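Local coordinates for transcriptional regulator (Vibrio vulnificus, PDB 4IVN), which probably represses transcription of the nan genes for sialic acid catabolism by binding DNA, and binds the sugar phosphate ManNAc-6P, at residues S13-F18 with V24-I29; V36-I41 with P231-A236; V121-Q126 with L218-L223; S139-Y144 with A238-A243. One frame throughout, in Å; residues are numbered along the deposited sequence.

Contact 1 of 4, residues S13-F18 with V24-I29; sequences SNMEPF and VVADYI
M15 and F18, in the turn between helix 7-13 and helix 20-36, pack against A26 and D27 in a small, mainly apolar turn-to-helix contact of the N-terminal helix-turn-helix region. The evidence is local: the CA atoms of M15 and A26 lie 7.4 Å apart, and 148 Å² of surface is buried in total. On the side of the turn, M15 supplies most of the contact. Its CG stands between the backbone N and the carbonyl carbon (chi1 83°), so the chain leaves the turn toward the helix and runs on extended through chi2. A bend at chi3 (-89°) then lays the thioether over the methyl of A26, with M15 SD 3.7 Å and M15 CE 3.8 Å from A26 CB. The same terminal methyl reaches the carboxylate of D27, where M15 CE lies 3.7 Å from OD1; the two side chains cross at about a right angle, in van der Waals contact.

F18 supplies a second, looser wall. Its ring turns an edge to A26, and CD2 stands 4.2 Å from A26 CB. One ring face lies back over the turn itself, near N14 O and M15 CA, both toward the rim. The turn is closed by the backbone bond from F18 N to M15 O (3.1 Å), and the side chains of M15 and F18 both set out toward helix 20-36.

M15 also lies against R23 and L30 along helix 20-36. F18 reaches L58 of helix 52-61, a residue touched as well by V25 and I29, so the turn and helix 20-36 share a core with helix 52-61.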
# COMPACT_ATOMS: atom_id res chain seq x y z
N SER A 13 4.35 42.82 -2.94
CA SER A 13 4.52 44.09 -3.62
C SER A 13 3.44 44.28 -4.67
O SER A 13 2.85 45.34 -4.74
CB SER A 13 5.95 44.28 -4.18
OG SER A 13 6.43 43.15 -4.87
N ASN A 14 3.13 43.24 -5.44
CA ASN A 14 2.15 43.42 -6.52
C ASN A 14 0.70 43.41 -6.03
O ASN A 14 -0.24 43.27 -6.84
CB ASN A 14 2.33 42.42 -7.70
CG ASN A 14 3.78 42.04 -7.97
OD1 ASN A 14 4.74 42.73 -7.55
ND2 ASN A 14 3.96 40.93 -8.67
N MET A 15 0.50 43.56 -4.72
CA MET A 15 -0.86 43.53 -4.20
C MET A 15 -1.55 44.89 -3.99
O MET A 15 -2.75 44.94 -3.70
CB MET A 15 -1.00 42.60 -2.98
CG MET A 15 -0.63 43.15 -1.61
SD MET A 15 -1.19 41.96 -0.36
CE MET A 15 -2.86 42.54 -0.04
N GLU A 16 -0.78 45.97 -4.16
CA GLU A 16 -1.35 47.32 -4.23
C GLU A 16 -2.51 47.39 -5.25
O GLU A 16 -3.63 47.77 -4.88
CB GLU A 16 -0.26 48.36 -4.55
CG GLU A 16 0.69 48.62 -3.39
CD GLU A 16 0.05 49.43 -2.27
OE1 GLU A 16 0.81 50.12 -1.54
OE2 GLU A 16 -1.21 49.39 -2.12
N PRO A 17 -2.25 46.97 -6.52
CA PRO A 17 -3.33 46.98 -7.51
C PRO A 17 -4.52 46.03 -7.25
O PRO A 17 -5.54 46.17 -7.93
CB PRO A 17 -2.63 46.58 -8.83
CG PRO A 17 -1.37 45.88 -8.42
CD PRO A 17 -0.97 46.52 -7.12
N PHE A 18 -4.42 45.08 -6.31
CA PHE A 18 -5.53 44.15 -6.03
C PHE A 18 -6.69 44.83 -5.31
O PHE A 18 -6.46 45.67 -4.41
CB PHE A 18 -5.09 42.96 -5.15
CG PHE A 18 -4.06 42.06 -5.78
CD1 PHE A 18 -3.78 42.10 -7.16
CD2 PHE A 18 -3.39 41.11 -5.00
CE1 PHE A 18 -2.84 41.25 -7.73
CE2 PHE A 18 -2.44 40.25 -5.57
CZ PHE A 18 -2.18 40.32 -6.94
N VAL A 24 -7.95 40.21 0.74
CA VAL A 24 -8.26 39.32 1.86
C VAL A 24 -7.53 38.00 1.62
O VAL A 24 -6.90 37.43 2.51
CB VAL A 24 -9.77 39.10 1.96
CG1 VAL A 24 -10.08 37.88 2.81
CG2 VAL A 24 -10.44 40.38 2.57
N VAL A 25 -7.61 37.51 0.38
CA VAL A 25 -6.99 36.22 0.09
C VAL A 25 -5.48 36.39 0.05
O VAL A 25 -4.75 35.51 0.54
CB VAL A 25 -7.45 35.65 -1.28
CG1 VAL A 25 -6.80 34.29 -1.53
CG2 VAL A 25 -8.98 35.50 -1.34
N ALA A 26 -4.99 37.52 -0.52
CA ALA A 26 -3.54 37.72 -0.57
C ALA A 26 -3.04 37.75 0.89
O ALA A 26 -2.06 37.07 1.23
CB ALA A 26 -3.18 38.98 -1.37
N ASP A 27 -3.77 38.42 1.76
CA ASP A 27 -3.34 38.58 3.19
C ASP A 27 -3.31 37.27 3.98
O ASP A 27 -2.37 37.02 4.78
CB ASP A 27 -4.20 39.58 3.94
CG ASP A 27 -3.78 41.02 3.71
OD1 ASP A 27 -2.60 41.25 3.41
OD2 ASP A 27 -4.62 41.93 3.86
N TYR A 28 -4.37 36.48 3.81
CA TYR A 28 -4.44 35.16 4.43
C TYR A 28 -3.26 34.30 3.98
O TYR A 28 -2.63 33.63 4.79
CB TYR A 28 -5.78 34.45 4.16
CG TYR A 28 -5.89 33.08 4.80
CD1 TYR A 28 -6.55 32.89 6.02
CD2 TYR A 28 -5.35 31.93 4.16
CE1 TYR A 28 -6.63 31.61 6.61
CE2 TYR A 28 -5.45 30.66 4.75
CZ TYR A 28 -6.09 30.52 5.97
OH TYR A 28 -6.15 29.27 6.54
N ILE A 29 -2.92 34.31 2.69
CA ILE A 29 -1.83 33.50 2.23
C ILE A 29 -0.49 33.97 2.80
O ILE A 29 0.36 33.14 3.19
CB ILE A 29 -1.76 33.47 0.68
CG1 ILE A 29 -3.05 32.85 0.12
CG2 ILE A 29 -0.61 32.58 0.25
CD1 ILE A 29 -3.28 33.03 -1.39

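Contact 2 of 4, residues V36-I41 with P231-A236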
# COMPACT_ATOMS: atom_id res chain seq x y z
N VAL A 36 -0.91 26.84 3.83
CA VAL A 36 -1.65 26.92 2.60
C VAL A 36 -1.16 25.79 1.64
O VAL A 36 -1.94 25.32 0.79
CB VAL A 36 -1.60 28.34 1.94
CG1 VAL A 36 -2.19 28.34 0.50
CG2 VAL A 36 -2.37 29.36 2.78
N GLN A 37 0.12 25.39 1.74
CA GLN A 37 0.69 24.26 0.92
C GLN A 37 -0.20 23.03 0.99
O GLN A 37 -0.31 22.23 0.03
CB GLN A 37 2.05 23.81 1.49
CG GLN A 37 3.10 24.86 1.64
CD GLN A 37 4.41 24.27 2.18
OE1 GLN A 37 4.64 24.21 3.39
NE2 GLN A 37 5.29 23.92 1.27
N PHE A 38 -0.84 22.87 2.14
CA PHE A 38 -1.61 21.65 2.39
C PHE A 38 -3.11 21.87 2.24
O PHE A 38 -3.86 20.96 2.57
CB PHE A 38 -1.26 21.02 3.76
CG PHE A 38 0.22 20.95 4.02
CD1 PHE A 38 1.02 20.03 3.34
CD2 PHE A 38 0.82 21.78 4.97
CE1 PHE A 38 2.41 19.96 3.56
CE2 PHE A 38 2.19 21.73 5.19
CZ PHE A 38 2.99 20.82 4.47
N GLN A 39 -3.54 23.04 1.69
CA GLN A 39 -4.97 23.32 1.57
C GLN A 39 -5.38 23.13 0.13
O GLN A 39 -4.58 23.41 -0.76
CB GLN A 39 -5.28 24.80 1.95
CG GLN A 39 -5.10 25.06 3.45
CD GLN A 39 -5.55 26.46 3.90
OE1 GLN A 39 -6.37 27.10 3.24
NE2 GLN A 39 -5.02 26.91 5.02
N THR A 40 -6.61 22.71 -0.05
CA THR A 40 -7.25 22.61 -1.35
C THR A 40 -7.84 23.95 -1.73
O THR A 40 -7.92 24.86 -0.90
CB THR A 40 -8.36 21.54 -1.35
OG1 THR A 40 -9.46 21.98 -0.53
CG2 THR A 40 -7.78 20.22 -0.87
N ILE A 41 -8.27 24.10 -2.99
CA ILE A 41 -8.89 25.39 -3.36
C ILE A 41 -10.11 25.58 -2.46
O ILE A 41 -10.41 26.74 -2.04
CB ILE A 41 -9.22 25.46 -4.85
CG1 ILE A 41 -9.72 26.86 -5.21
CG2 ILE A 41 -10.07 24.26 -5.28
CD1 ILE A 41 -9.79 27.02 -6.72
N PRO A 231 2.27 19.93 -2.37
CA PRO A 231 2.79 19.78 -3.70
C PRO A 231 4.05 18.93 -3.72
O PRO A 231 4.34 18.32 -4.75
CB PRO A 231 3.13 21.25 -4.11
CG PRO A 231 2.04 22.06 -3.37
CD PRO A 231 2.17 21.37 -2.00
N LEU A 232 4.83 18.95 -2.64
CA LEU A 232 6.11 18.26 -2.64
C LEU A 232 6.07 16.99 -1.74
O LEU A 232 7.11 16.32 -1.60
CB LEU A 232 7.20 19.18 -2.08
CG LEU A 232 7.63 20.34 -2.98
CD1 LEU A 232 8.61 21.28 -2.26
CD2 LEU A 232 8.26 19.71 -4.23
N THR A 233 4.93 16.71 -1.10
CA THR A 233 4.78 15.46 -0.33
C THR A 233 3.72 14.48 -0.85
O THR A 233 3.09 13.75 -0.12
CB THR A 233 4.56 15.87 1.17
OG1 THR A 233 3.38 16.66 1.21
CG2 THR A 233 5.72 16.78 1.70
N GLY A 234 3.51 14.37 -2.18
CA GLY A 234 2.50 13.44 -2.58
C GLY A 234 3.08 12.06 -2.32
O GLY A 234 4.29 11.88 -2.41
N GLY A 235 2.22 11.11 -2.00
CA GLY A 235 2.75 9.75 -1.83
C GLY A 235 3.47 9.42 -0.55
O GLY A 235 3.79 8.25 -0.38
N ALA A 236 3.70 10.42 0.36
CA ALA A 236 4.41 10.23 1.59
C ALA A 236 3.81 9.05 2.35
O ALA A 236 2.57 8.88 2.43
CB ALA A 236 4.33 11.51 2.52
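Q37 and P231 bring two irregular segments together, their CA atoms 6.8 Å apart, with V36 to Q39 in a type I beta turn and T233 to A236 in a type II turn. The first is closed by the bond from Q39 N to V36 O (2.9 Å). In the second, G235 takes a positive phi of 78°, backbone angles that call for glycine.

The closest approach pairs a backbone atom with a ring: the carbonyl O of Q37 lies 3.3 Å from P231 CD. Beside it, the ring of F38 comes in edge first. F38 CE1 stands 4.2 Å from T233 OG1, near the ring plane, and the two side chains cross at about a right angle. This is packing; the polar partner of T233 OG1 is G230 N, a bond that holds the hydroxyl within its own loop. One face of the F38 ring is covered by Q37 CB, 4.0 Å above its centre, so consecutive residues of the turn make a compact pair.

The contact joins the helix-turn-helix region to the SIS domain beside the ligand: ManNAc-6P touches P231 and G234. Helix 67-78 covers the junction, meeting Q37 through A75 and L78 and P231 through R71 and M72, while G235 O accepts a bond from Y144 of the second subunit, on its helix 137-151.

Contact 3 of 4, residues V121-Q126 with L218-L223; sequences VERVHQ and LSTEML
R123 reaches from helix 114-126 to T220 and E221 at the start of strand 221-224, an outermost strand of the five-stranded parallel sheet in this alpha/beta SIS domain. The ionic part is a weak, charge-assisted hydrogen bond: R123 NE points at E221 OE2 over 3.4 Å, nearly straight at 161°, with the carboxylate oxygen at the guanidinium edge and in its plane. The two flat groups are turned 49° from each other, and only NE makes a bond here, so the pair is not the two-pronged kind. E221 has a second cationic partner, since its OE1 forms a salt bridge with R119 one turn earlier on the same helix; together the two arginines probably favour the ionised carboxylate.

The apolar part is carried by T220. Its hydroxyl is engaged with V204 N on the neighbouring strand, while its methyl takes the position anti to the backbone N (OG1 chi1 -49°) and faces the arginine. R123, extended from CG to NE, crosses both partners at about a right angle. T220 CG2 sits 3.5 Å above one face of the guanidinium, toward the rim, 3.6 Å from R123 NH2 and 3.7 Å from R123 CZ.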
# COMPACT_ATOMS: atom_id res chain seq x y z
N VAL A 121 -19.92 0.73 5.76
CA VAL A 121 -20.00 -0.74 5.89
C VAL A 121 -21.26 -1.31 5.33
O VAL A 121 -21.22 -2.29 4.55
CB VAL A 121 -20.00 -1.16 7.35
CG1 VAL A 121 -20.36 -2.68 7.45
CG2 VAL A 121 -18.61 -0.84 7.98
N GLU A 122 -22.40 -0.68 5.65
CA GLU A 122 -23.67 -1.17 5.16
C GLU A 122 -23.78 -1.03 3.65
O GLU A 122 -24.23 -1.95 2.98
CB GLU A 122 -24.79 -0.37 5.86
CG GLU A 122 -26.10 -1.09 6.07
CD GLU A 122 -25.92 -2.55 6.42
OE1 GLU A 122 -25.05 -2.90 7.29
OE2 GLU A 122 -26.68 -3.35 5.78
N ARG A 123 -23.35 0.11 3.11
CA ARG A 123 -23.27 0.26 1.62
C ARG A 123 -22.45 -0.86 0.93
O ARG A 123 -22.89 -1.44 -0.05
CB ARG A 123 -22.74 1.63 1.30
CG ARG A 123 -23.77 2.70 1.77
CD ARG A 123 -23.62 4.03 1.08
NE ARG A 123 -24.48 5.12 1.62
CZ ARG A 123 -25.63 5.51 1.08
NH1 ARG A 123 -26.15 4.87 0.02
NH2 ARG A 123 -26.27 6.57 1.61
N VAL A 124 -21.27 -1.13 1.45
CA VAL A 124 -20.45 -2.22 0.94
C VAL A 124 -21.16 -3.58 1.01
O VAL A 124 -21.21 -4.35 0.03
CB VAL A 124 -19.10 -2.26 1.62
CG1 VAL A 124 -18.28 -3.46 1.07
CG2 VAL A 124 -18.36 -0.93 1.34
N HIS A 125 -21.80 -3.80 2.12
CA HIS A 125 -22.50 -5.05 2.33
C HIS A 125 -23.57 -5.20 1.28
O HIS A 125 -23.67 -6.27 0.67
CB HIS A 125 -23.11 -5.11 3.71
CG HIS A 125 -23.96 -6.33 3.91
ND1 HIS A 125 -23.46 -7.56 3.84
CD2 HIS A 125 -25.35 -6.49 4.07
CE1 HIS A 125 -24.45 -8.47 4.00
NE2 HIS A 125 -25.59 -7.82 4.17
N GLN A 126 -24.32 -4.13 1.02
CA GLN A 126 -25.41 -4.17 0.02
C GLN A 126 -24.89 -4.23 -1.43
O GLN A 126 -25.61 -4.70 -2.34
CB GLN A 126 -26.35 -2.94 0.14
CG GLN A 126 -27.07 -2.78 1.50
CD GLN A 126 -27.96 -3.98 1.89
OE1 GLN A 126 -28.50 -4.68 1.03
NE2 GLN A 126 -28.10 -4.23 3.20
N LEU A 218 -18.91 15.65 -4.33
CA LEU A 218 -19.42 14.59 -5.21
C LEU A 218 -19.34 13.27 -4.48
O LEU A 218 -19.09 12.27 -5.15
CB LEU A 218 -18.52 14.44 -6.48
CG LEU A 218 -18.28 15.69 -7.32
CD1 LEU A 218 -17.00 15.48 -8.12
CD2 LEU A 218 -19.52 15.94 -8.20
N SER A 219 -19.49 13.29 -3.16
CA SER A 219 -19.28 12.11 -2.29
C SER A 219 -20.51 11.86 -1.46
O SER A 219 -21.06 12.82 -0.88
CB SER A 219 -18.11 12.35 -1.34
OG SER A 219 -16.91 12.48 -2.07
N THR A 220 -21.00 10.62 -1.45
CA THR A 220 -22.14 10.24 -0.60
C THR A 220 -21.62 10.17 0.84
O THR A 220 -22.34 10.49 1.76
CB THR A 220 -22.81 8.91 -1.06
OG1 THR A 220 -23.05 8.97 -2.47
CG2 THR A 220 -24.18 8.63 -0.41
N GLU A 221 -20.42 9.62 1.02
CA GLU A 221 -19.76 9.51 2.30
C GLU A 221 -18.26 9.82 2.15
O GLU A 221 -17.73 9.70 1.04
CB GLU A 221 -19.84 8.06 2.82
CG GLU A 221 -21.25 7.40 2.82
CD GLU A 221 -22.24 7.85 3.93
OE1 GLU A 221 -21.83 8.68 4.80
OE2 GLU A 221 -23.44 7.34 3.93
N MET A 222 -17.55 10.12 3.24
CA MET A 222 -16.10 10.34 3.13
C MET A 222 -15.43 9.72 4.35
O MET A 222 -15.97 9.79 5.43
CB MET A 222 -15.78 11.84 3.25
CG MET A 222 -15.69 12.61 1.95
SD MET A 222 -14.27 13.78 1.96
CE MET A 222 -14.16 14.13 0.20
N LEU A 223 -14.25 9.15 4.18
CA LEU A 223 -13.44 8.77 5.36
C LEU A 223 -12.17 9.57 5.12
O LEU A 223 -11.74 9.64 4.00
CB LEU A 223 -13.16 7.28 5.42
CG LEU A 223 -14.32 6.37 5.82
CD1 LEU A 223 -13.84 4.95 6.03
CD2 LEU A 223 -15.07 6.89 7.04

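Contact 4 of 4, residues S139-Y144 with A238-A243; sequences SIVGRY and ASKVGA
V141 of helix 137-151 turns its forked end onto A243 and K240 of helix 237-257, a buried helix-to-helix contact within the SIS domain. CG1 lies anti to the backbone N (chi1 179°) with CG2 beside that N, and both branches then face the other helix. They straddle a single methyl: A243 CB is 3.9 Å from V141 CG1 and 3.9 Å from V141 CG2. Because alanine offers nothing beyond CB, the backbones can come close, and the CA atoms of V141 and A243 are 6.7 Å apart.

K240 approaches from one turn earlier on its helix and crosses V141 at about a right angle. Only its aliphatic portion takes part, with CD 4.1 Å from V141 CG2. Bends at chi2 (-58°) and chi3 (102°) bring the chain past the valine rather than straight out from the helix. The ammonium group is bound to S183 OG, a ligand-pocket residue, and the K240 side chain comes to about 4 Å from the bound ManNAc-6P at the nearest atoms. V141 thus packs the aliphatic flank of a lysine that lies close to the bound sugar phosphate and whose ammonium group is held by S183.

Further along helix 237-257, V141 also meets L244 and V247. Helix 93-111 packs on V241 through S104 and L105, and the second subunit is close by: I140 meets I140, and V241 meets V241, of the neighbouring chain.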
# COMPACT_ATOMS: atom_id res chain seq x y z
N SER A 139 -3.30 4.97 -6.42
CA SER A 139 -3.45 3.57 -7.02
C SER A 139 -3.16 2.46 -5.95
O SER A 139 -3.84 1.44 -5.91
CB SER A 139 -2.43 3.36 -8.15
OG SER A 139 -2.47 2.04 -8.66
N ILE A 140 -2.16 2.68 -5.12
CA ILE A 140 -1.69 1.65 -4.12
C ILE A 140 -2.81 1.41 -3.12
O ILE A 140 -3.11 0.25 -2.77
CB ILE A 140 -0.39 2.16 -3.37
CG1 ILE A 140 0.87 1.98 -4.26
CG2 ILE A 140 -0.14 1.45 -2.03
CD1 ILE A 140 0.85 2.66 -5.62
N VAL A 141 -3.44 2.51 -2.69
CA VAL A 141 -4.56 2.41 -1.73
C VAL A 141 -5.82 1.74 -2.31
O VAL A 141 -6.39 0.85 -1.62
CB VAL A 141 -4.90 3.80 -1.06
CG1 VAL A 141 -6.09 3.67 -0.08
CG2 VAL A 141 -3.62 4.31 -0.38
N GLY A 142 -6.20 2.16 -3.52
CA GLY A 142 -7.34 1.60 -4.24
C GLY A 142 -7.11 0.10 -4.56
O GLY A 142 -8.00 -0.72 -4.40
N ARG A 143 -5.89 -0.29 -4.94
CA ARG A 143 -5.56 -1.71 -5.11
C ARG A 143 -5.69 -2.46 -3.81
O ARG A 143 -6.11 -3.60 -3.82
CB ARG A 143 -4.10 -1.86 -5.62
CG ARG A 143 -3.87 -1.53 -7.11
CD ARG A 143 -4.80 -2.27 -8.12
NE ARG A 143 -4.74 -1.76 -9.55
CZ ARG A 143 -5.32 -2.31 -10.63
NH1 ARG A 143 -6.12 -3.38 -10.51
NH2 ARG A 143 -5.10 -1.78 -11.87
N TYR A 144 -5.24 -1.89 -2.72
CA TYR A 144 -5.40 -2.65 -1.45
C TYR A 144 -6.87 -2.85 -1.13
O TYR A 144 -7.27 -3.89 -0.65
CB TYR A 144 -4.68 -1.96 -0.28
CG TYR A 144 -4.64 -2.83 0.97
CD1 TYR A 144 -4.05 -4.17 0.95
CD2 TYR A 144 -5.08 -2.32 2.21
CE1 TYR A 144 -3.98 -4.93 2.13
CE2 TYR A 144 -5.00 -3.08 3.36
CZ TYR A 144 -4.45 -4.38 3.29
OH TYR A 144 -4.44 -5.09 4.46
N ALA A 238 3.53 8.53 5.46
CA ALA A 238 2.70 8.91 6.56
C ALA A 238 1.24 9.30 6.08
O ALA A 238 0.27 9.06 6.81
CB ALA A 238 3.37 10.00 7.42
N SER A 239 1.10 9.79 4.85
CA SER A 239 -0.24 10.05 4.30
C SER A 239 -0.94 8.76 3.82
O SER A 239 -2.14 8.56 4.08
CB SER A 239 -0.16 11.01 3.14
OG SER A 239 0.30 12.23 3.68
N LYS A 240 -0.19 7.87 3.20
CA LYS A 240 -0.77 6.66 2.67
C LYS A 240 -1.09 5.66 3.79
O LYS A 240 -2.02 4.88 3.68
CB LYS A 240 0.19 5.99 1.67
CG LYS A 240 0.52 6.83 0.41
CD LYS A 240 -0.73 7.24 -0.45
CE LYS A 240 -1.13 8.69 -0.22
NZ LYS A 240 -2.21 9.12 -1.24
N VAL A 241 -0.32 5.69 4.87
CA VAL A 241 -0.53 4.69 5.90
C VAL A 241 -1.89 4.91 6.54
O VAL A 241 -2.60 3.97 6.85
CB VAL A 241 0.65 4.60 6.90
CG1 VAL A 241 0.56 5.70 7.94
CG2 VAL A 241 0.62 3.22 7.59
N GLY A 242 -2.30 6.15 6.71
CA GLY A 242 -3.63 6.33 7.28
C GLY A 242 -4.76 5.98 6.33
O GLY A 242 -5.83 5.53 6.78
N ALA A 243 -4.54 6.23 5.02
CA ALA A 243 -5.55 5.85 3.95
C ALA A 243 -5.71 4.31 3.95
O ALA A 243 -6.84 3.78 3.98
CB ALA A 243 -5.14 6.38 2.58

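Overall arrangement
From the N terminus, contact 1 closes a short loop within the helix-turn-helix region, joining a turn to the helix that follows it. Contact 2 opens next and closes a loop of 189 residues, tying that region to the SIS domain; it adjoins contact 1 through Y28 OH and Q39 NE2, 3.0 Å apart and probably hydrogen-bonded. Contact 3 lies wholly within this long span and fastens helix 114-126 to an outer strand of the sheet. Contact 4 crosses both contacts 2 and 3, its segments alternating with theirs, and pairs helices 137-151 and 237-257. Contacts 2 and 4 meet where G235 O packs on K240 CG, at 3.7 Å, and both touch the second subunit.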